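PDB 5L2P: arylesterase from Sulfolobus solfataricus, which hydrolyses aromatic esters, p-nitrophenyl fatty acid esters and organophosphates such as paraoxon, with a broad substrate range. Local coordinates for residues Leu143-Lys147 and Asp148-Thr152; Leu167-Asp171 and Asn172-Leu176; Tyr212-Lys215 and Met216-Asp220; Tyr262-Glu266 and Ser267-Thr271; Val295-Gly298 and Ala299-Asp303. One frame throughout, in Å; residues are numbered along the deposited sequence.

Interaction 1 (Leu143-Lys147 and Asp148-Thr152); sequences LGIDK and DKIAT
The side chain of Asp146 reaches forward to the residues that follow it, its carboxylate against the backbone of Asp148 and its CB and OD2 beside the aliphatic part of Lys149. Holding CG opposite the backbone N (chi1 -177°) carries the carboxylate forward along the chain, where OD1 accepts from Asp148 N at 2.9 Å. The bond is nearly straight at the hydrogen (167°), although the N-H arrives from above the carboxylate plane. A side-chain oxygen gripping the N-H two residues on makes this an Asx turn, and it coincides with a type I beta turn closed by Lys149 N to Asp146 O (3.2 Å). Lys149 runs its methylenes alongside the acid, CE coming to 3.6 Å from Asp146 OD2. Its ammonium then turns off to the carbonyl of Phe305, leaving NZ 4.5 Å from Asp146 OD2, too far for a salt bridge. At the start of the strand, Ile150 CG1 lies 3.6 Å from Lys147 O, and Ile145 CD1 meets Ile150 CG1 at 4.2 Å, an apolar link that faces Leu77 of strand 77-81. With Asp146 exchanged for alanine, the N-H of Asp148 would be likely to lose its side-chain acceptor, and Lys149 the group its methylenes lie along. The turn thus joins the helix ending in the Schellman motif at Gly144 to strand 150-155. Asp146 accepts twice, through OD1 and through its backbone O, so a single residue fixes both N-H groups that shape the turn.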
# COMPACT_ATOMS: atom_id res chain seq x y z
N LEU A 143 -39.85 -19.50 -16.47
CA LEU A 143 -39.48 -18.27 -15.77
C LEU A 143 -39.54 -17.02 -16.67
O LEU A 143 -39.44 -15.92 -16.21
CB LEU A 143 -38.10 -18.44 -15.14
CG LEU A 143 -37.96 -19.63 -14.16
CD1 LEU A 143 -36.51 -19.98 -13.84
CD2 LEU A 143 -38.68 -19.36 -12.84
N GLY A 144 -39.70 -17.22 -17.97
CA GLY A 144 -39.65 -16.13 -18.94
C GLY A 144 -38.26 -15.49 -19.07
O GLY A 144 -38.14 -14.26 -19.22
N ILE A 145 -37.22 -16.31 -19.04
CA ILE A 145 -35.87 -15.78 -19.14
C ILE A 145 -35.12 -16.42 -20.30
O ILE A 145 -35.41 -17.55 -20.71
CB ILE A 145 -35.08 -15.96 -17.83
CG1 ILE A 145 -35.01 -17.41 -17.41
CG2 ILE A 145 -35.75 -15.19 -16.69
CD1 ILE A 145 -33.62 -17.85 -16.99
N ASP A 146 -34.13 -15.67 -20.79
CA ASP A 146 -33.22 -16.14 -21.83
C ASP A 146 -32.15 -17.03 -21.20
O ASP A 146 -31.54 -16.66 -20.21
CB ASP A 146 -32.61 -14.93 -22.55
CG ASP A 146 -31.66 -15.31 -23.73
OD1 ASP A 146 -31.35 -16.51 -23.93
OD2 ASP A 146 -31.21 -14.39 -24.46
N LYS A 147 -31.94 -18.22 -21.76
CA LYS A 147 -30.89 -19.11 -21.30
C LYS A 147 -29.49 -18.53 -21.42
O LYS A 147 -28.62 -18.90 -20.63
CB LYS A 147 -30.95 -20.43 -22.06
CG LYS A 147 -32.09 -21.36 -21.66
CD LYS A 147 -32.07 -22.61 -22.53
CE LYS A 147 -33.24 -23.52 -22.24
NZ LYS A 147 -33.32 -24.64 -23.22
N ASP A 148 -29.23 -17.63 -22.36
CA ASP A 148 -27.88 -17.04 -22.47
C ASP A 148 -27.74 -15.71 -21.71
O ASP A 148 -26.74 -14.98 -21.90
CB ASP A 148 -27.39 -16.94 -23.94
CG ASP A 148 -28.27 -16.03 -24.79
OD1 ASP A 148 -28.29 -14.80 -24.51
OD2 ASP A 148 -28.90 -16.53 -25.75
N LYS A 149 -28.72 -15.40 -20.84
CA LYS A 149 -28.65 -14.20 -20.00
C LYS A 149 -28.77 -14.52 -18.50
O LYS A 149 -29.44 -13.83 -17.76
CB LYS A 149 -29.72 -13.19 -20.39
CG LYS A 149 -29.57 -12.59 -21.76
CD LYS A 149 -30.73 -11.63 -22.00
CE LYS A 149 -30.79 -11.01 -23.38
NZ LYS A 149 -29.53 -10.32 -23.67
N ILE A 150 -28.06 -15.56 -18.07
CA ILE A 150 -28.01 -15.96 -16.68
C ILE A 150 -26.72 -15.45 -16.02
O ILE A 150 -25.61 -15.82 -16.44
CB ILE A 150 -28.11 -17.49 -16.54
CG1 ILE A 150 -29.38 -17.99 -17.24
CG2 ILE A 150 -28.07 -17.89 -15.06
CD1 ILE A 150 -29.59 -19.50 -17.20
N ALA A 151 -26.86 -14.63 -14.96
CA ALA A 151 -25.70 -14.14 -14.22
C ALA A 151 -25.73 -14.65 -12.77
O ALA A 151 -26.80 -15.01 -12.26
CB ALA A 151 -25.71 -12.63 -14.20
N THR A 152 -24.56 -14.67 -12.12
CA THR A 152 -24.46 -15.01 -10.74
C THR A 152 -23.97 -13.84 -9.88
O THR A 152 -23.20 -13.00 -10.32
CB THR A 152 -23.55 -16.21 -10.53
OG1 THR A 152 -22.27 -15.97 -11.12
CG2 THR A 152 -24.19 -17.50 -11.10

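Interaction 2 (Leu167-Asp171 and Asn172-Leu176); sequences LLARD and NKLKL
Helix 157-171 ends in a Schellman motif, with Lys173 at positive phi as its C-prime residue, Leu174 N bonded to Ala169 O at 2.7 Å and Lys173 N to Arg170 O at 3.2 Å. The second of these donors stands well above the carbonyl plane, whereas the first is only slightly tilted from its carbonyl. Asn172, the first residue to leave the helix, adds a side-chain bond to the closure. Its CG lies beside the backbone N and opposite the carbonyl carbon (chi1 -68°), which turns the amide back down the helix, and ND2 donates to Leu168 O at 2.8 Å. The backbone N of the same residue gives Leu168 O a second bond, of 3.0 Å. The two donors come from opposite faces of the carbonyl plane, so one oxygen near the helix end is held on two sides, and the ND2 bond favours this rotation of the Asn172 amide. Ala169 supplies the apolar part: its CB touches Leu176 CD1 at 3.8 Å and, less closely, Leu174 CD2 at 4.3 Å. The outgoing chain packs on the flank of the helix at this methyl. Arg170 points the other way and bonds through NH1 to the carbonyls of Ser238 and Asp236. Leu168, Asn172 and Leu174 all pack on helix 124-138, touching Val126, Phe130 and Val134 among others, while Leu176 rests on Pro241; the turn therefore sits beside that helix and delivers the chain to strand 178-182.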
# COMPACT_ATOMS: atom_id res chain seq x y z
N LEU A 167 -16.28 -22.02 -12.32
CA LEU A 167 -15.38 -23.10 -12.70
C LEU A 167 -16.12 -24.38 -13.08
O LEU A 167 -15.74 -25.06 -14.05
CB LEU A 167 -14.41 -23.42 -11.57
CG LEU A 167 -13.44 -22.31 -11.15
CD1 LEU A 167 -12.62 -22.74 -9.93
CD2 LEU A 167 -12.55 -22.00 -12.33
N LEU A 168 -17.17 -24.72 -12.31
CA LEU A 168 -18.04 -25.83 -12.64
C LEU A 168 -18.80 -25.56 -13.93
O LEU A 168 -19.04 -26.47 -14.72
CB LEU A 168 -19.05 -26.09 -11.53
CG LEU A 168 -18.53 -26.76 -10.28
CD1 LEU A 168 -19.65 -26.94 -9.28
CD2 LEU A 168 -17.95 -28.11 -10.60
N ALA A 169 -19.19 -24.30 -14.12
CA ALA A 169 -19.96 -23.93 -15.31
C ALA A 169 -19.12 -24.15 -16.55
O ALA A 169 -19.60 -24.65 -17.56
CB ALA A 169 -20.41 -22.48 -15.24
N ARG A 170 -17.84 -23.81 -16.44
CA ARG A 170 -16.89 -24.00 -17.53
C ARG A 170 -16.61 -25.47 -17.79
O ARG A 170 -16.59 -25.89 -18.94
CB ARG A 170 -15.60 -23.25 -17.24
CG ARG A 170 -14.62 -23.28 -18.39
CD ARG A 170 -13.32 -22.60 -18.00
NE ARG A 170 -12.63 -23.33 -16.94
CZ ARG A 170 -11.56 -22.89 -16.30
NH1 ARG A 170 -11.06 -21.69 -16.55
NH2 ARG A 170 -11.01 -23.64 -15.37
N ASP A 171 -16.38 -26.25 -16.74
CA ASP A 171 -16.21 -27.72 -16.87
C ASP A 171 -17.35 -28.38 -17.61
O ASP A 171 -17.15 -29.25 -18.45
CB ASP A 171 -16.12 -28.38 -15.49
CG ASP A 171 -14.82 -28.06 -14.74
OD1 ASP A 171 -13.87 -27.47 -15.34
OD2 ASP A 171 -14.75 -28.40 -13.52
N ASN A 172 -18.57 -27.97 -17.28
CA ASN A 172 -19.78 -28.58 -17.83
C ASN A 172 -20.32 -27.86 -19.05
O ASN A 172 -21.42 -28.17 -19.50
CB ASN A 172 -20.83 -28.65 -16.72
CG ASN A 172 -20.44 -29.61 -15.65
OD1 ASN A 172 -20.55 -30.81 -15.84
ND2 ASN A 172 -19.95 -29.11 -14.55
N LYS A 173 -19.56 -26.89 -19.56
CA LYS A 173 -19.95 -26.11 -20.73
C LYS A 173 -21.32 -25.43 -20.58
O LYS A 173 -22.08 -25.28 -21.54
CB LYS A 173 -19.92 -26.98 -21.98
CG LYS A 173 -18.66 -27.84 -22.08
CD LYS A 173 -18.70 -28.70 -23.33
CE LYS A 173 -19.88 -29.68 -23.37
NZ LYS A 173 -19.72 -30.65 -24.47
N LEU A 174 -21.62 -25.00 -19.36
CA LEU A 174 -22.82 -24.21 -19.08
C LEU A 174 -22.43 -22.73 -19.20
O LEU A 174 -21.51 -22.26 -18.52
CB LEU A 174 -23.34 -24.55 -17.67
CG LEU A 174 -24.66 -23.91 -17.22
CD1 LEU A 174 -25.37 -24.81 -16.21
CD2 LEU A 174 -24.50 -22.53 -16.59
N LYS A 175 -23.12 -22.00 -20.05
CA LYS A 175 -22.79 -20.60 -20.27
C LYS A 175 -23.46 -19.70 -19.25
O LYS A 175 -24.66 -19.82 -18.98
CB LYS A 175 -23.16 -20.14 -21.68
CG LYS A 175 -22.53 -18.79 -22.02
CD LYS A 175 -23.45 -17.90 -22.85
CE LYS A 175 -22.94 -16.47 -22.85
NZ LYS A 175 -23.88 -15.53 -23.50
N LEU A 176 -22.67 -18.80 -18.68
CA LEU A 176 -23.16 -17.74 -17.81
C LEU A 176 -22.74 -16.47 -18.47
O LEU A 176 -21.65 -16.37 -18.95
CB LEU A 176 -22.54 -17.83 -16.42
CG LEU A 176 -22.90 -19.09 -15.65
CD1 LEU A 176 -22.09 -19.22 -14.37
CD2 LEU A 176 -24.37 -19.11 -15.31

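Interaction 3 (Tyr212-Lys215 and Met216-Asp220); sequences YGVK and MYIRD
One face of the Tyr212 ring carries Met216, whose CG sits 4.0 Å from the ring centroid and 18° off its normal, a CH-pi contact displaced toward the CE1 side. The thioether continues along the CE1-CZ rim toward the hydroxyl: Met216 SD is 4.3 Å from the Tyr212 centroid in an oblique Met-aromatic contact, and the CE methyl reaches Tyr212 CZ at 3.6 Å. Bends at chi2 (-100°) and chi3 curl the methionine along the phenol instead of letting it extend past it. A serine in place of Met216 would probably strip the Tyr212 face of its CG, SD and CE cover and leave the phenol freer to turn. The ring of Phe22 also meets Tyr212, the planes steeply inclined. Val214 CG1 touches Ile218 CD1, one turn further on, at 4.0 Å, and the helix closes with Ile218 N to Val214 O at 2.9 Å, almost straight at the hydrogen (175°). Lys121 NZ hydrogen-bonds to the carbonyls of Met216 and Ile218 at this helix end. Helix 212-217 touches helix 27-39, whose Phe27 meets both Tyr212 and Met216, and helix 124-138, against which Tyr217 packs while stacking on Trp86.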
# COMPACT_ATOMS: atom_id res chain seq x y z
N TYR A 212 -11.91 -20.19 11.99
CA TYR A 212 -12.99 -21.03 12.46
C TYR A 212 -13.94 -21.42 11.34
O TYR A 212 -14.36 -22.58 11.27
CB TYR A 212 -13.76 -20.29 13.56
CG TYR A 212 -14.91 -21.05 14.15
CD1 TYR A 212 -14.70 -22.31 14.70
CD2 TYR A 212 -16.20 -20.52 14.18
CE1 TYR A 212 -15.75 -23.03 15.26
CE2 TYR A 212 -17.26 -21.22 14.75
CZ TYR A 212 -17.03 -22.48 15.28
OH TYR A 212 -18.06 -23.22 15.85
N GLY A 213 -14.28 -20.46 10.48
CA GLY A 213 -15.25 -20.72 9.43
C GLY A 213 -14.78 -21.73 8.42
O GLY A 213 -15.54 -22.57 7.99
N VAL A 214 -13.50 -21.64 8.04
CA VAL A 214 -12.90 -22.57 7.09
C VAL A 214 -12.82 -23.98 7.69
O VAL A 214 -13.16 -24.92 7.04
CB VAL A 214 -11.48 -22.08 6.66
CG1 VAL A 214 -10.76 -23.09 5.77
CG2 VAL A 214 -11.58 -20.75 5.92
N LYS A 215 -12.37 -24.11 8.93
CA LYS A 215 -12.29 -25.41 9.61
C LYS A 215 -13.63 -26.14 9.66
O LYS A 215 -13.68 -27.36 9.59
CB LYS A 215 -11.80 -25.25 11.05
CG LYS A 215 -10.31 -25.00 11.20
CD LYS A 215 -9.97 -24.83 12.67
CE LYS A 215 -8.49 -24.50 12.88
NZ LYS A 215 -7.64 -25.73 12.85
N MET A 216 -14.71 -25.38 9.81
CA MET A 216 -16.06 -25.94 9.87
C MET A 216 -16.56 -26.38 8.50
O MET A 216 -17.28 -27.35 8.39
CB MET A 216 -17.02 -24.90 10.44
CG MET A 216 -16.66 -24.50 11.84
SD MET A 216 -17.68 -25.37 13.03
CE MET A 216 -19.12 -24.29 13.02
N TYR A 217 -16.14 -25.66 7.46
CA TYR A 217 -16.58 -25.90 6.09
C TYR A 217 -15.80 -27.01 5.41
O TYR A 217 -16.41 -27.88 4.79
CB TYR A 217 -16.49 -24.59 5.30
CG TYR A 217 -16.95 -24.65 3.87
CD1 TYR A 217 -18.19 -25.18 3.55
CD2 TYR A 217 -16.15 -24.13 2.83
CE1 TYR A 217 -18.62 -25.22 2.24
CE2 TYR A 217 -16.56 -24.17 1.53
CZ TYR A 217 -17.79 -24.71 1.23
OH TYR A 217 -18.23 -24.75 -0.08
N ILE A 218 -14.47 -27.00 5.54
CA ILE A 218 -13.63 -28.01 4.87
C ILE A 218 -13.57 -29.33 5.63
O ILE A 218 -13.79 -29.38 6.84
CB ILE A 218 -12.19 -27.52 4.56
CG1 ILE A 218 -11.40 -27.27 5.84
CG2 ILE A 218 -12.25 -26.30 3.64
CD1 ILE A 218 -9.94 -26.98 5.56
N ARG A 219 -13.29 -30.41 4.90
CA ARG A 219 -13.22 -31.76 5.47
C ARG A 219 -11.87 -31.99 6.13
O ARG A 219 -11.77 -32.53 7.22
CB ARG A 219 -13.46 -32.81 4.40
CG ARG A 219 -14.86 -32.72 3.79
CD ARG A 219 -14.98 -33.53 2.52
NE ARG A 219 -14.23 -32.90 1.43
CZ ARG A 219 -14.25 -33.33 0.18
NH1 ARG A 219 -14.97 -34.37 -0.14
NH2 ARG A 219 -13.55 -32.69 -0.74
N ASP A 220 -10.81 -31.63 5.41
CA ASP A 220 -9.45 -31.73 5.91
C ASP A 220 -8.55 -30.76 5.14
O ASP A 220 -9.02 -30.05 4.23
CB ASP A 220 -8.93 -33.17 5.78
CG ASP A 220 -8.97 -33.70 4.36
OD1 ASP A 220 -8.36 -33.09 3.46
OD2 ASP A 220 -9.60 -34.75 4.15

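Interaction 4 (Tyr262-Glu266 and Ser267-Thr271); sequences YRLME and SGVPT
Ser267 OG donates to Arg263 O at 2.7 Å, tilted from the carbonyl plane, with chi1 near -59° swinging the hydroxyl back toward the preceding turn. The serine's own N gives only weak bonds there, shared between Arg263 O and Leu264 O. Further round, Val269 N bonds to Leu264 O at 3.0 Å and Gly268 N to Met265 O at 3.2 Å, the pair that defines a Schellman motif at positive-phi Gly268. A CB at these backbone angles would run into the preceding carbonyl, a clash that glycine avoids. The returning chain then packs on the helix: Met265 CG meets Thr271 CB at 3.8 Å, and Leu264 CB approaches Thr271 OG1 at 3.6 Å. That threonine is itself held by OG1 donating to Val269 O at 2.8 Å, from above the carbonyl plane. In the next shell, Leu264 and Thr271 both touch Ala243 of strand 242-248, and Glu266 forms a salt bridge with Arg199 of a second subunit. The hydroxyls of Ser267 and Thr271 thus each find a backbone carbonyl within the turn, between the end of helix 254-266 and the entry to strand 271-276, in a largely buried setting.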
# COMPACT_ATOMS: atom_id res chain seq x y z
N TYR A 262 -7.51 -9.41 -11.03
CA TYR A 262 -6.36 -9.28 -11.94
C TYR A 262 -6.09 -10.57 -12.70
O TYR A 262 -5.80 -10.54 -13.89
CB TYR A 262 -5.09 -8.76 -11.27
CG TYR A 262 -3.95 -8.72 -12.28
CD1 TYR A 262 -4.04 -7.96 -13.45
CD2 TYR A 262 -2.79 -9.46 -12.07
CE1 TYR A 262 -3.01 -7.96 -14.39
CE2 TYR A 262 -1.75 -9.46 -12.98
CZ TYR A 262 -1.86 -8.72 -14.16
OH TYR A 262 -0.84 -8.71 -15.08
N ARG A 263 -6.17 -11.71 -12.02
CA ARG A 263 -5.98 -12.99 -12.66
C ARG A 263 -6.95 -13.24 -13.83
O ARG A 263 -6.57 -13.83 -14.86
CB ARG A 263 -6.07 -14.14 -11.66
CG ARG A 263 -4.80 -14.32 -10.87
CD ARG A 263 -3.76 -15.16 -11.59
NE ARG A 263 -4.06 -16.59 -11.61
CZ ARG A 263 -4.01 -17.40 -10.55
NH1 ARG A 263 -3.72 -16.94 -9.31
NH2 ARG A 263 -4.29 -18.70 -10.71
N LEU A 264 -8.20 -12.82 -13.65
CA LEU A 264 -9.18 -12.88 -14.73
C LEU A 264 -8.77 -11.97 -15.90
O LEU A 264 -8.84 -12.39 -17.02
CB LEU A 264 -10.56 -12.47 -14.23
CG LEU A 264 -11.23 -13.45 -13.24
CD1 LEU A 264 -12.52 -12.84 -12.69
CD2 LEU A 264 -11.54 -14.83 -13.79
N MET A 265 -8.35 -10.74 -15.62
CA MET A 265 -7.93 -9.81 -16.65
C MET A 265 -6.77 -10.36 -17.45
O MET A 265 -6.75 -10.27 -18.68
CB MET A 265 -7.49 -8.49 -16.05
CG MET A 265 -8.60 -7.56 -15.67
SD MET A 265 -7.93 -6.11 -14.80
CE MET A 265 -9.46 -5.36 -14.19
N GLU A 266 -5.80 -10.91 -16.74
CA GLU A 266 -4.65 -11.52 -17.36
C GLU A 266 -5.01 -12.74 -18.20
O GLU A 266 -4.33 -13.01 -19.20
CB GLU A 266 -3.70 -11.92 -16.26
CG GLU A 266 -2.30 -12.22 -16.72
CD GLU A 266 -1.43 -12.62 -15.54
OE1 GLU A 266 -1.90 -12.45 -14.36
OE2 GLU A 266 -0.27 -13.07 -15.80
N SER A 267 -6.10 -13.44 -17.84
CA SER A 267 -6.55 -14.63 -18.57
C SER A 267 -7.45 -14.28 -19.73
O SER A 267 -7.92 -15.15 -20.40
CB SER A 267 -7.35 -15.56 -17.64
OG SER A 267 -6.55 -15.98 -16.54
N GLY A 268 -7.71 -13.01 -19.96
CA GLY A 268 -8.51 -12.59 -21.10
C GLY A 268 -9.93 -12.29 -20.86
O GLY A 268 -10.61 -11.88 -21.78
N VAL A 269 -10.39 -12.45 -19.63
CA VAL A 269 -11.81 -12.22 -19.30
C VAL A 269 -12.07 -10.74 -19.06
O VAL A 269 -11.43 -10.13 -18.20
CB VAL A 269 -12.18 -13.02 -18.03
CG1 VAL A 269 -13.63 -12.74 -17.64
CG2 VAL A 269 -11.95 -14.52 -18.25
N PRO A 270 -13.00 -10.13 -19.80
CA PRO A 270 -13.35 -8.72 -19.51
C PRO A 270 -13.94 -8.53 -18.06
O PRO A 270 -14.90 -9.20 -17.67
CB PRO A 270 -14.38 -8.35 -20.58
CG PRO A 270 -14.59 -9.55 -21.41
CD PRO A 270 -13.85 -10.72 -20.83
N THR A 271 -13.32 -7.63 -17.31
CA THR A 271 -13.47 -7.52 -15.88
C THR A 271 -13.44 -6.06 -15.47
O THR A 271 -12.62 -5.28 -15.89
CB THR A 271 -12.30 -8.21 -15.13
OG1 THR A 271 -12.20 -9.57 -15.53
CG2 THR A 271 -12.49 -8.25 -13.66

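Interaction 5 (Val295-Gly298 and Ala299-Asp303); sequences VMIG and ALLKD
Ile297 and Leu301 lie side by side and point the same way, Ile297 CG2 touching Leu301 CD1 at 3.9 Å. The touching branch of Ile297, CG2, is the one set anti to the backbone N, and it faces Leu301, whose CG is turned away from its own carbonyl carbon (chi1 -70°). The hydrogen bonds are those of a regular alpha-helix, each from an N-H to the carbonyl four residues back. Leu301 N to Ile297 O (2.9 Å) lies in the carbonyl plane and is close to straight, while Lys302 N to Gly298 O (2.8 Å) and Ala299 N to Val295 O (3.0 Å) come in slightly tilted. Charged groups look outward from this core: Lys302 pairs with Glu106, and Asp303 with Arg291 of a neighbouring subunit. Against this neighbouring subunit, Ala299 meets its Ala299, while Met296 and Leu300 pack on its Leu300 and Met296, so small and apolar residues form a helix-to-helix interface. The Ile297 and Leu301 ridge instead faces the sheet, lying on Phe153, Ala151, Val180 and Ala178, with helix 95-105 touching it through Leu101 and Cys105. A C-terminal helix packed on one face of the central sheet is consistent with the alpha/beta hydrolase fold.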
# COMPACT_ATOMS: atom_id res chain seq x y z
N VAL A 295 -27.12 -0.98 -6.45
CA VAL A 295 -27.68 -0.21 -7.57
C VAL A 295 -26.69 -0.07 -8.74
O VAL A 295 -27.08 -0.20 -9.90
CB VAL A 295 -28.15 1.18 -7.09
CG1 VAL A 295 -28.40 2.14 -8.23
CG2 VAL A 295 -29.42 1.04 -6.29
N MET A 296 -25.43 0.21 -8.41
CA MET A 296 -24.35 0.26 -9.45
C MET A 296 -24.23 -1.06 -10.22
O MET A 296 -24.17 -1.10 -11.46
CB MET A 296 -22.99 0.60 -8.83
CG MET A 296 -22.91 2.02 -8.35
SD MET A 296 -21.28 2.57 -7.85
CE MET A 296 -21.01 1.54 -6.44
N ILE A 297 -24.19 -2.15 -9.45
CA ILE A 297 -24.08 -3.47 -10.04
C ILE A 297 -25.27 -3.74 -10.92
O ILE A 297 -25.10 -4.29 -12.00
CB ILE A 297 -23.94 -4.53 -8.95
CG1 ILE A 297 -22.53 -4.48 -8.32
CG2 ILE A 297 -24.23 -5.93 -9.48
CD1 ILE A 297 -22.40 -5.27 -7.01
N GLY A 298 -26.48 -3.41 -10.45
CA GLY A 298 -27.71 -3.60 -11.23
C GLY A 298 -27.70 -2.86 -12.56
O GLY A 298 -28.11 -3.41 -13.58
N ALA A 299 -27.23 -1.63 -12.54
CA ALA A 299 -27.10 -0.83 -13.76
C ALA A 299 -26.17 -1.50 -14.80
O ALA A 299 -26.46 -1.47 -15.99
CB ALA A 299 -26.58 0.56 -13.43
N LEU A 300 -25.08 -2.09 -14.34
CA LEU A 300 -24.15 -2.79 -15.21
C LEU A 300 -24.70 -4.09 -15.74
O LEU A 300 -24.54 -4.39 -16.91
CB LEU A 300 -22.83 -3.06 -14.49
CG LEU A 300 -22.02 -1.79 -14.16
CD1 LEU A 300 -20.81 -2.18 -13.31
CD2 LEU A 300 -21.60 -1.07 -15.43
N LEU A 301 -25.36 -4.86 -14.88
CA LEU A 301 -26.05 -6.09 -15.32
C LEU A 301 -27.16 -5.81 -16.31
O LEU A 301 -27.30 -6.50 -17.33
CB LEU A 301 -26.61 -6.86 -14.15
CG LEU A 301 -25.56 -7.52 -13.24
CD1 LEU A 301 -26.25 -8.09 -12.03
CD2 LEU A 301 -24.78 -8.62 -13.98
N LYS A 302 -27.95 -4.80 -16.00
CA LYS A 302 -29.03 -4.36 -16.91
C LYS A 302 -28.45 -4.03 -18.28
O LYS A 302 -29.01 -4.36 -19.30
CB LYS A 302 -29.70 -3.14 -16.31
CG LYS A 302 -30.77 -2.51 -17.17
CD LYS A 302 -31.25 -1.25 -16.50
CE LYS A 302 -32.15 -0.43 -17.39
NZ LYS A 302 -32.59 0.79 -16.68
N ASP A 303 -27.30 -3.38 -18.29
CA ASP A 303 -26.61 -3.05 -19.51
C ASP A 303 -26.07 -4.26 -20.26
O ASP A 303 -26.08 -4.28 -21.47
CB ASP A 303 -25.45 -2.10 -19.19
CG ASP A 303 -25.06 -1.32 -20.33
OD1 ASP A 303 -24.38 -1.92 -21.17
OD2 ASP A 303 -25.43 -0.14 -20.36

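How the interactions relate
From the N terminus, all five contacts follow in series, and none nests in or crosses another. Interaction 1 rounds the turn that feeds strand 150-155; after helix 157-171, interaction 2 turns the chain toward strand 178-182. These two touch, Thr152 packing on Leu176 and Lys175 NZ making a weak hydrogen bond to Asp148 O. Interaction 3 stands apart, about 33 Å from interaction 1 between centres, on the opposite side of the molecule. Interaction 4 closes the short loop between helix 254-266 and strand 271-276, outermost within this chain, and interaction 5 lies within the last helix, whose Leu301 packs on Ala151 of interaction 1. Interactions 4 and 5 also share one neighbouring subunit.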